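Local coordinates for protein fructosyl amine:oxygen oxidoreductase (Neosartorya fumigata, PDB 4WCT) that probably uses bound FAD and oxygen to oxidise fructosyl amines (Amadori products), an activity that deglycates these sugar-modified amines, at residues P157-G162 and K270-L275; L259-M264 and L352-I357. One frame throughout, in Å; residues are numbered along the deposited sequence. Where two conformers were deposited one is given.

Contact 1: residues P157-G162 and K270-L275; sequences PGVLTG and KQYRNL
Val159 meets Tyr272 through both of its methyl branches, and this apolar meeting is the heart of the contact. Its CG2 stands over the middle of one ring face, a CH-pi contact 4.2 Å from the Tyr272 centroid and 10° off the ring normal. CG1, set anti to the backbone N (chi1 177°), lies above the same side of the ring, just past its CD2-CE2 bond, 3.8 Å from Tyr272 CD2. The same methyl is 4.0 Å from Leu275 CD1, so a beta-branched residue serves two neighbours at once: CG2 covers the ring centre, while CG1 touches both the ring and the leucine. Phe286 of strand 284-287 also packs against Leu275.

Neither segment is helix or strand. Residues 157-162 belong to the loop between helix 148-152 and strand 168-172, while 270-275 lead into strand 277-280; both of these strands pair with strand 117-121 in the large mixed sheet. Tyr272 sits at the centre of an inverse gamma turn, with a weak backbone bond from Arg273 N to Gln271 O, and this tight bend presents Gln271 and the tyrosine ring to the other loop.

The one hydrogen bond between the segments lies at the exposed end. Gln271 NE2 donates to Pro157 O over 2.9 Å, almost straight at 176° and in the carbonyl plane, with the acceptor also in the glutamine's amide plane. A bend at chi2 brings the amide round; glutamine suits because its N-H can reach a backbone carbonyl while the amide tolerates water. Gly158 takes a positive phi, where a side chain would press on the preceding carbonyl oxygen. The Tyr272 hydroxyl has its hydrogen-bond partner outside both loops, in His346 NE2, while Thr161 OG1 bonds to ND1 of the same imidazole.

Contact 2: residues L259-M264 and L352-I357; sequences LCHIQM and LSFARI
His261 and Phe354 lie side by side on antiparallel neighbours of the large mixed sheet, strands 253-263 and 352-362, the edge of the phenyl turned to the imidazole face in a T-shaped pair with planes at 56°. With CG anti to the backbone N (chi1 -178°), the phenyl is laid beside His261, and its CD2 does the touching, over the imidazole centre and 3.7 Å from His261 CE1. On the same face, Leu259 brings CD1 to 4.1 Å from Phe354 CE2, and its side chain also approaches the bound FAD.

The strands come closest at Cys260 and Ala355, a non-hydrogen-bonded pair of small residues with CA atoms 4.0 Å and CB atoms 3.8 Å apart. From beyond the corner at Ser353, Leu352 reaches back to set CD2 3.7 Å from Cys260 SG; helix 330-343 packs on both. Paired backbone bonds join Leu259 and Arg356, each N to the other's O at 3.1 Å. His261 N donates to Phe354 O, but its own carbonyl accepts from Ser353 N at 2.8 Å.

At the Gln263 end, where the chain reaches solvent, the contact is looser: Gln263 merely brings CB to 4.1 Å from Ser353 CB, and its amide bonds to Lys293 O. Glu295 receives hydrogen bonds from both strands, at OE1 from His261 ND1 and at OE2 from Ser353 OG. Such a carboxylate would probably polarise the imidazole and help fix its rotation.

Contact 2 is a buried strand pair near the FAD, whereas contact 1 joins two loops farther from the chain's centre, partly buried and partly exposed. Their chemistry follows: repeated main-chain bonding holds 259-264 to 352-357, while 157-162 and 270-275 rely on a methyl-to-ring contact and one side-chain amide. The two are joined along the chain, for strand 253-263 runs on into the loop that carries 270-275. They also touch directly, Met264 CE packing 3.4 Å from Tyr272 CZ. Further along, helix 330-343 backs contact 2, and Thr343 at its end makes backbone hydrogen bonds with Thr161 and Gly162 of contact 1.

Contact 1: residues P157-G162 and K270-L275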
loop_
_atom_site.group_PDB
_atom_site.type_symbol
_atom_site.label_atom_id
_atom_site.label_comp_id
_atom_site.label_asym_id
_atom_site.label_seq_id
_atom_site.Cartn_x
_atom_site.Cartn_y
_atom_site.Cartn_z
ATOM N N PRO A 157 9.235 -14.109 -25.473
ATOM C CA PRO A 157 9.093 -15.555 -25.507
ATOM C C PRO A 157 9.779 -16.222 -24.333
ATOM O O PRO A 157 10.869 -15.805 -23.927
ATOM C CB PRO A 157 9.768 -15.963 -26.810
ATOM C CG PRO A 157 10.274 -14.754 -27.445
ATOM C CD PRO A 157 9.792 -13.545 -26.714
ATOM N N GLY A 158 9.152 -17.255 -23.807
ATOM C CA GLY A 158 9.697 -17.956 -22.652
ATOM C C GLY A 158 9.141 -17.500 -21.321
ATOM O O GLY A 158 9.389 -18.154 -20.313
ATOM N N VAL A 159 8.538 -16.314 -21.274
ATOM C CA VAL A 159 8.049 -15.780 -19.999
ATOM C C VAL A 159 6.648 -16.340 -19.680
ATOM O O VAL A 159 6.478 -17.123 -18.763
ATOM C CB VAL A 159 8.024 -14.255 -20.041
ATOM C CG1 VAL A 159 7.451 -13.676 -18.755
ATOM C CG2 VAL A 159 9.435 -13.733 -20.304
ATOM N N LEU A 160 5.677 -16.034 -20.528
ATOM C CA LEU A 160 4.318 -16.553 -20.347
ATOM C C LEU A 160 4.157 -17.774 -21.234
ATOM O O LEU A 160 4.336 -17.699 -22.455
ATOM C CB LEU A 160 3.269 -15.503 -20.705
ATOM C CG LEU A 160 3.302 -14.208 -19.884
ATOM C CD1 LEU A 160 2.217 -13.250 -20.351
ATOM C CD2 LEU A 160 3.167 -14.461 -18.402
ATOM N N THR A 161 3.853 -18.901 -20.618
ATOM C CA THR A 161 3.844 -20.180 -21.299
ATOM C C THR A 161 2.510 -20.904 -21.106
ATOM O O THR A 161 2.307 -22.005 -21.620
ATOM C CB THR A 161 4.972 -21.075 -20.774
ATOM O OG1 THR A 161 4.790 -21.297 -19.378
ATOM C CG2 THR A 161 6.327 -20.429 -21.001
ATOM N N GLY A 162 1.645 -20.357 -20.263
ATOM C CA GLY A 162 0.412 -21.074 -19.891
ATOM C C GLY A 162 -0.719 -20.982 -20.888
ATOM O O GLY A 162 -0.627 -20.342 -21.944
ATOM N N LYS A 270 17.050 -13.435 -17.985
ATOM C CA LYS A 270 17.300 -12.361 -18.921
ATOM C C LYS A 270 16.137 -12.096 -19.861
ATOM O O LYS A 270 16.067 -11.029 -20.423
ATOM C CB LYS A 270 18.592 -12.646 -19.710
ATOM C CG LYS A 270 19.808 -12.793 -18.804
ATOM C CD LYS A 270 21.094 -12.907 -19.614
ATOM C CE LYS A 270 22.304 -13.075 -18.710
ATOM N NZ LYS A 270 23.426 -13.596 -19.525
ATOM N N GLN A 271 15.233 -13.056 -20.036
ATOM C CA GLN A 271 14.021 -12.846 -20.806
ATOM C C GLN A 271 12.968 -12.028 -20.082
ATOM O O GLN A 271 12.082 -11.444 -20.724
ATOM C CB GLN A 271 13.389 -14.185 -21.270
ATOM C CG GLN A 271 14.135 -14.895 -22.377
ATOM C CD GLN A 271 14.215 -14.062 -23.628
ATOM O OE1 GLN A 271 15.243 -13.391 -23.860
ATOM N NE2 GLN A 271 13.172 -14.150 -24.492
ATOM N N TYR A 272 13.057 -11.991 -18.757
ATOM C CA TYR A 272 11.995 -11.462 -17.912
ATOM C C TYR A 272 12.234 -9.979 -17.632
ATOM O O TYR A 272 12.430 -9.574 -16.492
ATOM C CB TYR A 272 11.908 -12.223 -16.580
ATOM C CG TYR A 272 11.417 -13.664 -16.675
ATOM C CD1 TYR A 272 12.280 -14.675 -17.079
ATOM C CD2 TYR A 272 10.172 -14.033 -16.150
ATOM C CE1 TYR A 272 11.872 -15.972 -17.136
ATOM C CE2 TYR A 272 9.738 -15.345 -16.213
ATOM C CZ TYR A 272 10.583 -16.306 -16.711
ATOM O OH TYR A 272 10.216 -17.631 -16.725
ATOM N N ARG A 273 12.263 -9.191 -18.692
ATOM C CA ARG A 273 12.634 -7.786 -18.591
ATOM C C ARG A 273 11.601 -6.896 -19.241
ATOM O O ARG A 273 11.005 -7.239 -20.282
ATOM C CB ARG A 273 13.978 -7.540 -19.264
ATOM C CG ARG A 273 15.167 -8.053 -18.498
ATOM C CD ARG A 273 16.384 -8.055 -19.418
ATOM N NE ARG A 273 17.597 -8.487 -18.735
ATOM C CZ ARG A 273 18.767 -8.670 -19.336
ATOM N NH1 ARG A 273 18.872 -8.497 -20.644
ATOM N NH2 ARG A 273 19.820 -9.069 -18.634
ATOM N N ASN A 274 11.332 -5.755 -18.610
ATOM C CA ASN A 274 10.410 -4.775 -19.152
ATOM C C ASN A 274 8.970 -5.293 -19.248
ATOM O O ASN A 274 8.241 -4.960 -20.197
ATOM C CB ASN A 274 10.872 -4.328 -20.540
ATOM C CG ASN A 274 10.470 -2.903 -20.854
ATOM O OD1 ASN A 274 10.376 -2.067 -19.960
ATOM N ND2 ASN A 274 10.243 -2.617 -22.126
ATOM N N LEU A 275 8.535 -6.032 -18.232
ATOM C CA LEU A 275 7.292 -6.751 -18.294
ATOM C C LEU A 275 6.122 -5.900 -17.809
ATOM O O LEU A 275 6.215 -5.299 -16.743
ATOM C CB LEU A 275 7.380 -8.007 -17.415
ATOM C CG LEU A 275 8.463 -9.046 -17.758
ATOM C CD1 LEU A 275 8.351 -10.252 -16.852
ATOM C CD2 LEU A 275 8.409 -9.466 -19.226
#

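Contact 2: residues L259-M264 and L352-I357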
loop_
_atom_site.group_PDB
_atom_site.type_symbol
_atom_site.label_atom_id
_atom_site.label_comp_id
_atom_site.label_asym_id
_atom_site.label_seq_id
_atom_site.Cartn_x
_atom_site.Cartn_y
_atom_site.Cartn_z
ATOM N N LEU A 259 2.624 -12.448 -0.018
ATOM C CA LEU A 259 3.539 -12.378 -1.145
ATOM C C LEU A 259 4.605 -13.436 -0.998
ATOM O O LEU A 259 4.977 -13.803 0.102
ATOM C CB LEU A 259 4.158 -10.990 -1.273
ATOM C CG LEU A 259 5.163 -10.548 -0.207
ATOM C CD1 LEU A 259 6.592 -10.977 -0.515
ATOM C CD2 LEU A 259 5.128 -9.032 -0.037
ATOM N N CYS A 260 5.094 -13.933 -2.119
ATOM C CA CYS A 260 6.191 -14.885 -2.083
ATOM C C CYS A 260 7.082 -14.637 -3.282
ATOM O O CYS A 260 6.674 -13.998 -4.248
ATOM C CB CYS A 260 5.698 -16.338 -2.027
ATOM S SG CYS A 260 4.685 -16.922 -3.402
ATOM N N HIS A 261 8.308 -15.132 -3.194
ATOM C CA HIS A 261 9.329 -14.923 -4.198
ATOM C C HIS A 261 9.829 -16.267 -4.681
ATOM O O HIS A 261 9.987 -17.179 -3.878
ATOM C CB HIS A 261 10.547 -14.195 -3.638
ATOM C CG HIS A 261 10.337 -12.760 -3.261
ATOM N ND1 HIS A 261 11.394 -11.946 -2.910
ATOM C CD2 HIS A 261 9.219 -12.013 -3.087
ATOM C CE1 HIS A 261 10.935 -10.776 -2.512
ATOM N NE2 HIS A 261 9.627 -10.768 -2.689
ATOM N N ILE A 262 10.177 -16.336 -5.960
ATOM C CA ILE A 262 10.908 -17.447 -6.585
ATOM C C ILE A 262 12.239 -16.891 -7.093
ATOM O O ILE A 262 12.259 -15.816 -7.729
ATOM C CB ILE A 262 10.127 -18.022 -7.804
ATOM C CG1 ILE A 262 8.830 -18.671 -7.344
ATOM C CG2 ILE A 262 10.985 -19.026 -8.559
ATOM C CD1 ILE A 262 7.947 -19.168 -8.461
ATOM N N GLN A 263 13.319 -17.619 -6.872
ATOM C CA GLN A 263 14.624 -17.205 -7.328
ATOM C C GLN A 263 14.870 -17.671 -8.758
ATOM O O GLN A 263 14.809 -18.869 -9.025
ATOM C CB GLN A 263 15.674 -17.859 -6.404
ATOM C CG GLN A 263 17.092 -17.685 -6.904
ATOM C CD GLN A 263 17.535 -16.265 -6.764
ATOM O OE1 GLN A 263 17.838 -15.804 -5.649
ATOM N NE2 GLN A 263 17.721 -15.591 -7.899
ATOM N N MET A 264 15.052 -16.728 -9.678
ATOM C CA MET A 264 15.266 -17.055 -11.076
ATOM C C MET A 264 16.735 -17.328 -11.315
ATOM O O MET A 264 17.604 -16.779 -10.639
ATOM C CB MET A 264 14.778 -15.912 -11.983
ATOM C CG MET A 264 13.310 -15.528 -11.764
ATOM S SD MET A 264 12.140 -16.883 -11.971
ATOM C CE MET A 264 12.119 -16.966 -13.744
ATOM N N LEU A 352 9.950 -21.706 -3.020
ATOM C CA LEU A 352 9.895 -20.312 -2.630
ATOM C C LEU A 352 11.206 -19.955 -1.959
ATOM O O LEU A 352 11.716 -20.705 -1.123
ATOM C CB LEU A 352 8.737 -20.049 -1.671
ATOM C CG LEU A 352 7.345 -20.389 -2.165
ATOM C CD1 LEU A 352 6.346 -19.944 -1.095
ATOM C CD2 LEU A 352 7.055 -19.758 -3.535
ATOM N N SER A 353 11.712 -18.765 -2.272
ATOM C CA SER A 353 12.924 -18.271 -1.664
ATOM C C SER A 353 12.685 -17.317 -0.517
ATOM O O SER A 353 13.616 -16.991 0.270
ATOM C CB SER A 353 13.805 -17.644 -2.725
ATOM O OG SER A 353 13.210 -16.500 -3.284
ATOM N N PHE A 354 11.470 -16.763 -0.483
ATOM C CA PHE A 354 11.063 -15.751 0.517
ATOM C C PHE A 354 9.550 -15.693 0.508
ATOM O O PHE A 354 8.940 -15.879 -0.537
ATOM C CB PHE A 354 11.606 -14.388 0.163
ATOM C CG PHE A 354 11.268 -13.312 1.169
ATOM C CD1 PHE A 354 11.828 -13.327 2.435
ATOM C CD2 PHE A 354 10.370 -12.306 0.847
ATOM C CE1 PHE A 354 11.500 -12.338 3.370
ATOM C CE2 PHE A 354 10.009 -11.354 1.778
ATOM C CZ PHE A 354 10.571 -11.365 3.036
ATOM N N ALA A 355 8.950 -15.362 1.650
ATOM C CA ALA A 355 7.537 -15.048 1.678
ATOM C C ALA A 355 7.232 -14.228 2.932
ATOM O O ALA A 355 7.932 -14.356 3.951
ATOM C CB ALA A 355 6.696 -16.324 1.663
ATOM N N ARG A 356 6.224 -13.364 2.857
ATOM C CA ARG A 356 5.792 -12.649 4.038
ATOM C C ARG A 356 4.334 -12.236 3.955
ATOM O O ARG A 356 3.767 -12.018 2.849
ATOM C CB ARG A 356 6.686 -11.433 4.349
ATOM C CG ARG A 356 6.426 -10.155 3.583
ATOM C CD ARG A 356 7.399 -9.091 4.033
ATOM N NE ARG A 356 7.183 -7.764 3.436
ATOM C CZ ARG A 356 6.501 -6.765 4.007
ATOM N NH1 ARG A 356 5.775 -6.929 5.100
ATOM N NH2 ARG A 356 6.573 -5.568 3.476
ATOM N N ILE A 357 3.784 -11.944 5.128
ATOM C CA ILE A 357 2.564 -11.185 5.210
ATOM C C ILE A 357 2.884 -9.683 5.256
ATOM O O ILE A 357 3.949 -9.283 5.706
ATOM C CB ILE A 357 1.669 -11.625 6.364
ATOM C CG1 ILE A 357 2.293 -11.347 7.732
ATOM C CG2 ILE A 357 1.319 -13.110 6.177
ATOM C CD1 ILE A 357 1.415 -11.750 8.899
#